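Local coordinates for protein cytosine deaminase (Klebsiella pneumoniae, PDB 4R85) that catalyses the hydrolytic deamination of cytosine, and probably of 5-methylcytosine, at an iron(II) site in a TIM-barrel amidohydrolase fold, at residues V348-A353 with D360-A365; V118-T121 with A127-A130; V208-I213 with E222-E227. All blocks are in the same frame, centred on the assembly; numbering follows the deposited sequence.

Contact 1 of 3, residues V348-A353 with D360-A365; sequences VTDNSA and DNYGLA
At the start of helix 350-355 of the amidohydrolase fold, T349, D350 and A353 receive the ring of Y362, an aromatic side chain that the following loop sends back across the first turn. The loop runs on to strand 372-375, which pairs antiparallel with strand 47-57, and P50 of strand 47-57 touches Y362. The central element is a CH-pi interaction: the methyl CB of A353 sits over one face of the Y362 ring, 3.5 Å from its centroid and only 16° off the normal. CD1 of Y362 is the ring atom closest to CB of A353, at 3.4 Å. With CG anti to the backbone N (chi1 -173°), Y362 extends past A353 and brings its hydroxyl to T349, at the N-cap position though its side chain makes no capping bond. There CB of T349 lies 3.1 Å from OH of Y362, while CG2 of T349 is 3.7 Å from the same oxygen. This is packing against the hydroxyl, whose hydrogen-bond partner is the carbonyl of P51; OG1 of T349 is likewise bonded to the carbonyl of L345. In the first helical turn N of A353 donates to O of T349 at 2.9 Å. H113 meets the tyrosine ring too, its plane steeply inclined. At the ring's edge, in its plane, OD1 of D350 lies 3.9 Å from CE1 of Y362, the carboxylate turned 86° to the ring.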
loop_
_atom_site.group_PDB
_atom_site.type_symbol
_atom_site.label_atom_id
_atom_site.label_comp_id
_atom_site.label_asym_id
_atom_site.label_seq_id
_atom_site.Cartn_x
_atom_site.Cartn_y
_atom_site.Cartn_z
ATOM N N VAL A 348 0.375 5.049 14.276
ATOM C CA VAL A 348 -0.541 3.928 14.478
ATOM C C VAL A 348 -0.462 3.360 15.891
ATOM O O VAL A 348 -1.046 2.316 16.178
ATOM C CB VAL A 348 -0.304 2.816 13.462
ATOM C CG1 VAL A 348 -0.567 3.346 12.044
ATOM C CG2 VAL A 348 1.106 2.276 13.596
ATOM N N THR A 349 0.269 4.046 16.765
ATOM C CA THR A 349 0.310 3.693 18.179
ATOM C C THR A 349 0.067 4.921 19.070
ATOM O O THR A 349 -1.080 5.258 19.380
ATOM C CB THR A 349 1.650 2.965 18.587
ATOM O OG1 THR A 349 2.779 3.799 18.293
ATOM C CG2 THR A 349 1.786 1.616 17.867
ATOM N N ASP A 350 1.149 5.580 19.479
ATOM C CA ASP A 350 1.084 6.722 20.397
ATOM C C ASP A 350 0.085 7.809 20.018
ATOM O O ASP A 350 -0.687 8.261 20.865
ATOM C CB ASP A 350 2.465 7.381 20.558
ATOM C CG ASP A 350 3.515 6.434 21.114
ATOM O OD1 ASP A 350 3.156 5.340 21.608
ATOM O OD2 ASP A 350 4.710 6.797 21.067
ATOM N N ASN A 351 0.115 8.254 18.761
ATOM C CA ASN A 351 -0.721 9.380 18.363
ATOM C C ASN A 351 -2.190 8.974 18.370
ATOM O O ASN A 351 -3.069 9.755 18.733
ATOM C CB ASN A 351 -0.340 9.863 16.968
ATOM C CG ASN A 351 1.035 10.497 16.923
ATOM O OD1 ASN A 351 1.797 10.433 17.891
ATOM N ND2 ASN A 351 1.357 11.126 15.796
ATOM N N SER A 352 -2.445 7.745 17.944
ATOM C CA SER A 352 -3.796 7.195 17.952
ATOM C C SER A 352 -4.329 7.028 19.381
ATOM O O SER A 352 -5.502 7.312 19.657
ATOM C CB SER A 352 -3.805 5.861 17.211
ATOM O OG SER A 352 -3.346 6.029 15.885
ATOM N N ALA A 353 -3.475 6.574 20.292
ATOM C CA ALA A 353 -3.875 6.466 21.695
ATOM C C ALA A 353 -4.236 7.835 22.277
ATOM O O ALA A 353 -5.128 7.949 23.109
ATOM C CB ALA A 353 -2.787 5.799 22.528
ATOM N N ASP A 360 -3.035 7.028 30.773
ATOM C CA ASP A 360 -2.203 6.047 31.466
ATOM C C ASP A 360 -2.632 4.600 31.264
ATOM O O ASP A 360 -2.006 3.691 31.796
ATOM C CB ASP A 360 -2.102 6.374 32.958
ATOM C CG ASP A 360 -1.137 7.509 33.230
ATOM O OD1 ASP A 360 -0.428 7.916 32.283
ATOM O OD2 ASP A 360 -1.081 7.986 34.383
ATOM N N ASN A 361 -3.688 4.378 30.488
ATOM C CA ASN A 361 -4.087 3.015 30.155
ATOM C C ASN A 361 -3.369 2.495 28.905
ATOM O O ASN A 361 -3.663 1.407 28.417
ATOM C CB ASN A 361 -5.605 2.918 29.998
ATOM C CG ASN A 361 -6.335 3.078 31.321
ATOM O OD1 ASN A 361 -5.872 2.605 32.358
ATOM N ND2 ASN A 361 -7.475 3.751 31.291
ATOM N N TYR A 362 -2.413 3.276 28.411
ATOM C CA TYR A 362 -1.686 2.933 27.192
ATOM C C TYR A 362 -0.216 3.317 27.340
ATOM O O TYR A 362 0.102 4.347 27.928
ATOM C CB TYR A 362 -2.298 3.659 25.992
ATOM C CG TYR A 362 -1.707 3.243 24.656
ATOM C CD1 TYR A 362 -0.551 3.849 24.160
ATOM C CD2 TYR A 362 -2.299 2.245 23.898
ATOM C CE1 TYR A 362 -0.010 3.469 22.939
ATOM C CE2 TYR A 362 -1.765 1.858 22.679
ATOM C CZ TYR A 362 -0.627 2.474 22.209
ATOM O OH TYR A 362 -0.093 2.092 21.007
ATOM N N GLY A 363 0.678 2.486 26.808
ATOM C CA GLY A 363 2.095 2.810 26.784
ATOM C C GLY A 363 2.962 1.892 27.621
ATOM O O GLY A 363 2.536 1.396 28.664
ATOM N N LEU A 364 4.194 1.665 27.171
ATOM C CA LEU A 364 5.118 0.815 27.916
ATOM C C LEU A 364 5.835 1.605 28.998
ATOM O O LEU A 364 6.949 2.087 28.794
ATOM C CB LEU A 364 6.133 0.146 26.987
ATOM C CG LEU A 364 5.521 -0.675 25.851
ATOM C CD1 LEU A 364 6.576 -1.528 25.179
ATOM C CD2 LEU A 364 4.376 -1.543 26.363
ATOM N N ALA A 365 5.180 1.726 30.147
ATOM C CA ALA A 365 5.747 2.383 31.316
ATOM C C ALA A 365 5.364 1.555 32.523
ATOM O O ALA A 365 4.296 0.939 32.551
ATOM C CB ALA A 365 5.187 3.786 31.453
#

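Contact 2 of 3, residues V118-T121 with A127-A130; sequences VDVT and ALQA
V118 meets A127 and L128 through apolar contacts, where strand 111-119 packs against helix 126-137 in a beta-alpha-beta unit of the TIM barrel. One branch does most of the work: CG1 of V118, anti to the backbone N (chi1 -176°), reaches CB of A127 at 3.9 Å and CB of L128 at 4.1 Å. The same CG1 of V118 makes a van der Waals contact with the backbone N of L128 at 3.6 Å. Further along, CG1 of V120 touches CD2 of L128 more loosely, at 4.3 Å. I146, from the next strand, and A167, from helix 160-170, extend this apolar layer around L128.

The polar link across the pair is a water bridge. Water 1 donates to O of D119 at 3.0 Å and accepts from N of L128 at 3.1 Å, so it occupies an amide of the helix's first turn.

Within 118-121, OD2 of D119 accepts from N of T121 at 2.9 Å, closing an Asx turn, with the donor 40° above the carboxylate plane; OG1 of T121 donates to the syn lone pair of the same oxygen. OD1 forms a salt bridge with K87 and a hydrogen bond with NE1 of W83. Bonds to both oxygens thus fix the carboxylate's rotation, and the charged end of the strand is kept apart from the apolar face that the helix covers.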
loop_
_atom_site.group_PDB
_atom_site.type_symbol
_atom_site.label_atom_id
_atom_site.label_comp_id
_atom_site.label_asym_id
_atom_site.label_seq_id
_atom_site.Cartn_x
_atom_site.Cartn_y
_atom_site.Cartn_z
ATOM N N VAL A 118 -20.855 4.262 14.471
ATOM C CA VAL A 118 -22.079 3.513 14.211
ATOM C C VAL A 118 -23.139 4.474 13.705
ATOM O O VAL A 118 -23.398 5.489 14.337
ATOM C CB VAL A 118 -22.631 2.846 15.484
ATOM C CG1 VAL A 118 -23.860 1.978 15.142
ATOM C CG2 VAL A 118 -21.558 2.026 16.151
ATOM N N ASP A 119 -23.760 4.149 12.573
ATOM C CA ASP A 119 -24.771 5.015 11.975
ATOM C C ASP A 119 -26.014 5.066 12.872
ATOM O O ASP A 119 -26.651 4.043 13.118
ATOM C CB ASP A 119 -25.108 4.511 10.564
ATOM C CG ASP A 119 -26.139 5.364 9.845
ATOM O OD1 ASP A 119 -26.562 4.941 8.745
ATOM O OD2 ASP A 119 -26.527 6.443 10.349
ATOM N N VAL A 120 -26.341 6.257 13.373
ATOM C CA VAL A 120 -27.513 6.416 14.238
ATOM C C VAL A 120 -28.668 7.105 13.504
ATOM O O VAL A 120 -29.710 7.372 14.092
ATOM C CB VAL A 120 -27.188 7.164 15.554
ATOM C CG1 VAL A 120 -26.138 6.397 16.361
ATOM C CG2 VAL A 120 -26.708 8.584 15.274
ATOM N N THR A 121 -28.484 7.393 12.218
ATOM C CA THR A 121 -29.622 7.784 11.390
ATOM C C THR A 121 -30.322 6.504 10.934
ATOM O O THR A 121 -30.391 6.172 9.747
ATOM C CB THR A 121 -29.243 8.709 10.215
ATOM O OG1 THR A 121 -28.143 8.150 9.488
ATOM C CG2 THR A 121 -28.856 10.105 10.741
ATOM N N ALA A 127 -27.910 -1.547 15.034
ATOM C CA ALA A 127 -26.465 -1.754 15.054
ATOM C C ALA A 127 -25.851 -1.200 16.338
ATOM O O ALA A 127 -24.915 -1.782 16.891
ATOM C CB ALA A 127 -25.807 -1.103 13.842
ATOM N N LEU A 128 -26.347 -0.052 16.790
ATOM C CA LEU A 128 -25.819 0.541 18.018
ATOM C C LEU A 128 -26.049 -0.415 19.187
ATOM O O LEU A 128 -25.150 -0.666 19.986
ATOM C CB LEU A 128 -26.482 1.889 18.294
ATOM C CG LEU A 128 -26.033 2.578 19.584
ATOM C CD1 LEU A 128 -24.532 2.877 19.549
ATOM C CD2 LEU A 128 -26.827 3.849 19.775
ATOM N N GLN A 129 -27.258 -0.956 19.267
ATOM C CA GLN A 129 -27.592 -1.929 20.302
ATOM C C GLN A 129 -26.631 -3.105 20.260
ATOM O O GLN A 129 -26.098 -3.522 21.291
ATOM C CB GLN A 129 -29.030 -2.420 20.124
ATOM C CG GLN A 129 -30.068 -1.352 20.410
ATOM C CD GLN A 129 -31.485 -1.793 20.075
ATOM O OE1 GLN A 129 -31.819 -2.981 20.153
ATOM N NE2 GLN A 129 -32.326 -0.833 19.693
ATOM N N ALA A 130 -26.400 -3.630 19.062
ATOM C CA ALA A 130 -25.515 -4.785 18.917
ATOM C C ALA A 130 -24.084 -4.440 19.345
ATOM O O ALA A 130 -23.432 -5.217 20.040
ATOM C CB ALA A 130 -25.535 -5.305 17.482
HETATM O O HOH W 1 -27.845 1.924 14.906
#

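Contact 3 of 3, residues V208-I213 with E222-E227; sequences VHCDEI and EVLAEE. With FE2 (Fe (II) ion), chain H; 17E (5-methylcytosine), chain G.
L224 points its CD2 methyl from helix 220-231 at the end of strand 205-209 and the residue just beyond it, meeting V208 at CB (4.1 Å) and C210 at SG (4.3 Å). With CG anti to the backbone N (chi1 176°), the leucine side chain extends toward V208 and C210, and the methyl arrives beside the valine and sulfur together. M196 of helix 185-202 also lies against L224, and L195 of that helix against V208.

Between V208 and C210, H209 turns the other way. In the TIM barrel, where strand 205-209 and helix 220-231 begin a beta-alpha-beta unit, the alternation of a strand sets V208 against the helix layer and H209 toward the iron and the bound 5-methylcytosine. NE2 of H209 binds the iron(II) ion at 2.4 Å, alongside H56, H58, H241 and D308, and F149 stacks on its ring.

E212 runs out extended beyond CG, so its carboxylate comes to the 5-methylcytosine with one oxygen opposite each of two nitrogens. N4 of the ligand donates to OE1 of E212 at 2.8 Å (154° at the hydrogen), while OE2 of E212 lies 2.8 Å from N3 of the ligand and at the edge of the H209 imidazole, in its plane. Next in the chain before E212, D211 is hydrogen-bonded to S218 OG and to the backbone N atoms of F220 and L221.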
loop_
_atom_site.group_PDB
_atom_site.type_symbol
_atom_site.label_atom_id
_atom_site.label_comp_id
_atom_site.label_asym_id
_atom_site.label_seq_id
_atom_site.Cartn_x
_atom_site.Cartn_y
_atom_site.Cartn_z
ATOM N N VAL A 208 -15.663 13.762 14.613
ATOM C CA VAL A 208 -16.548 14.203 13.544
ATOM C C VAL A 208 -15.968 13.896 12.163
ATOM O O VAL A 208 -14.783 14.141 11.915
ATOM C CB VAL A 208 -16.794 15.729 13.661
ATOM C CG1 VAL A 208 -17.509 16.266 12.433
ATOM C CG2 VAL A 208 -17.584 16.048 14.929
ATOM N N HIS A 209 -16.810 13.361 11.276
ATOM C CA HIS A 209 -16.485 13.241 9.848
ATOM C C HIS A 209 -16.550 14.644 9.281
ATOM O O HIS A 209 -17.619 15.173 9.016
ATOM C CB HIS A 209 -17.499 12.346 9.132
ATOM C CG HIS A 209 -17.224 10.886 9.293
ATOM N ND1 HIS A 209 -17.291 10.247 10.511
ATOM C CD2 HIS A 209 -16.868 9.943 8.390
ATOM C CE1 HIS A 209 -16.989 8.971 10.355
ATOM N NE2 HIS A 209 -16.732 8.762 9.075
ATOM N N CYS A 210 -15.403 15.269 9.115
ATOM C CA CYS A 210 -15.434 16.716 9.059
ATOM C C CYS A 210 -15.625 17.331 7.670
ATOM O O CYS A 210 -16.612 18.012 7.416
ATOM C CB CYS A 210 -14.221 17.292 9.783
ATOM S SG CYS A 210 -14.493 18.991 10.129
ATOM N N ASP A 211 -14.686 17.112 6.775
ATOM C CA ASP A 211 -14.815 17.666 5.435
ATOM C C ASP A 211 -14.368 16.605 4.433
ATOM O O ASP A 211 -13.346 16.759 3.756
ATOM C CB ASP A 211 -13.968 18.948 5.302
ATOM C CG ASP A 211 -14.526 20.122 6.127
ATOM O OD1 ASP A 211 -13.865 20.547 7.103
ATOM O OD2 ASP A 211 -15.623 20.635 5.790
ATOM N N GLU A 212 -15.130 15.514 4.353
ATOM C CA GLU A 212 -14.726 14.365 3.547
ATOM C C GLU A 212 -15.185 14.568 2.113
ATOM O O GLU A 212 -16.052 13.852 1.604
ATOM C CB GLU A 212 -15.269 13.049 4.130
ATOM C CG GLU A 212 -14.609 11.804 3.494
ATOM C CD GLU A 212 -15.137 10.471 4.011
ATOM O OE1 GLU A 212 -14.553 9.429 3.630
ATOM O OE2 GLU A 212 -16.124 10.449 4.779
ATOM N N ILE A 213 -14.619 15.576 1.467
ATOM C CA ILE A 213 -15.071 15.986 0.144
ATOM C C ILE A 213 -13.949 16.818 -0.452
ATOM O O ILE A 213 -13.137 17.364 0.291
ATOM C CB ILE A 213 -16.397 16.787 0.240
ATOM C CG1 ILE A 213 -17.020 17.017 -1.140
ATOM C CG2 ILE A 213 -16.193 18.098 0.986
ATOM C CD1 ILE A 213 -18.421 17.641 -1.065
ATOM N N GLU A 222 -12.952 24.647 10.637
ATOM C CA GLU A 222 -12.764 25.875 11.427
ATOM C C GLU A 222 -13.845 26.038 12.495
ATOM O O GLU A 222 -13.574 26.526 13.584
ATOM C CB GLU A 222 -12.693 27.131 10.547
ATOM C CG GLU A 222 -14.023 27.514 9.863
ATOM C CD GLU A 222 -13.927 28.781 9.013
ATOM O OE1 GLU A 222 -14.950 29.501 8.887
ATOM O OE2 GLU A 222 -12.839 29.042 8.451
ATOM N N VAL A 223 -15.073 25.630 12.183
ATOM C CA VAL A 223 -16.164 25.757 13.147
ATOM C C VAL A 223 -15.945 24.799 14.310
ATOM O O VAL A 223 -16.113 25.162 15.471
ATOM C CB VAL A 223 -17.538 25.467 12.499
ATOM C CG1 VAL A 223 -18.657 25.672 13.522
ATOM C CG2 VAL A 223 -17.738 26.368 11.302
ATOM N N LEU A 224 -15.557 23.572 13.987
ATOM C CA LEU A 224 -15.311 22.560 15.000
ATOM C C LEU A 224 -14.137 22.949 15.910
ATOM O O LEU A 224 -14.230 22.858 17.142
ATOM C CB LEU A 224 -15.035 21.212 14.320
ATOM C CG LEU A 224 -14.668 20.043 15.240
ATOM C CD1 LEU A 224 -15.838 19.691 16.139
ATOM C CD2 LEU A 224 -14.223 18.822 14.441
ATOM N N ALA A 225 -13.039 23.377 15.304
ATOM C CA ALA A 225 -11.842 23.730 16.075
ATOM C C ALA A 225 -12.121 24.938 16.962
ATOM O O ALA A 225 -11.681 24.986 18.117
ATOM C CB ALA A 225 -10.653 23.995 15.140
ATOM N N GLU A 226 -12.866 25.913 16.442
ATOM C CA GLU A 226 -13.182 27.078 17.271
ATOM C C GLU A 226 -14.086 26.728 18.460
ATOM O O GLU A 226 -13.875 27.219 19.566
ATOM C CB GLU A 226 -13.746 28.238 16.438
ATOM C CG GLU A 226 -14.223 29.466 17.248
ATOM C CD GLU A 226 -13.112 30.220 18.000
ATOM O OE1 GLU A 226 -11.930 29.820 17.953
ATOM O OE2 GLU A 226 -13.437 31.238 18.647
ATOM N N GLU A 227 -15.091 25.880 18.244
ATOM C CA GLU A 227 -15.929 25.459 19.359
ATOM C C GLU A 227 -15.102 24.717 20.399
ATOM O O GLU A 227 -15.269 24.923 21.600
ATOM C CB GLU A 227 -17.084 24.580 18.861
ATOM C CG GLU A 227 -18.132 25.391 18.097
ATOM C CD GLU A 227 -18.583 26.614 18.897
ATOM O OE1 GLU A 227 -18.521 27.746 18.358
ATOM O OE2 GLU A 227 -18.988 26.444 20.072
HETATM FE FE FE2 H . -15.166 7.143 8.401
HETATM N N1 17E G . -19.561 6.989 5.765
HETATM C C2 17E G . -18.937 8.138 5.506
HETATM O O2 17E G . -19.651 9.309 5.516
HETATM N N3 17E G . -17.628 8.181 5.241
HETATM C C4 17E G . -16.902 7.050 5.222
HETATM N N4 17E G . -15.504 7.108 4.935
HETATM C C5 17E G . -17.511 5.823 5.488
HETATM C C6 17E G . -18.875 5.828 5.765
HETATM C CM5 17E G . -16.717 4.556 5.475
#

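All three contacts are buried, and none involves the second chain of the assembly. Contacts 2 and 3 are of one kind: each joins a strand end of the same barrel sheet to the helix that follows it, through aliphatic packing, and their nearest atoms are about 7 Å apart. They differ at the strand end, where 118-121 folds into an Asx turn with a water link to its helix, while 208-213 supplies one iron ligand and a carboxylate that grips the pyrimidine. Contact 1, with its centre about 25 Å from that of contact 3, joins a helix start to the succeeding loop instead, and relies on one aromatic ring where the others pack mainly aliphatic side chains.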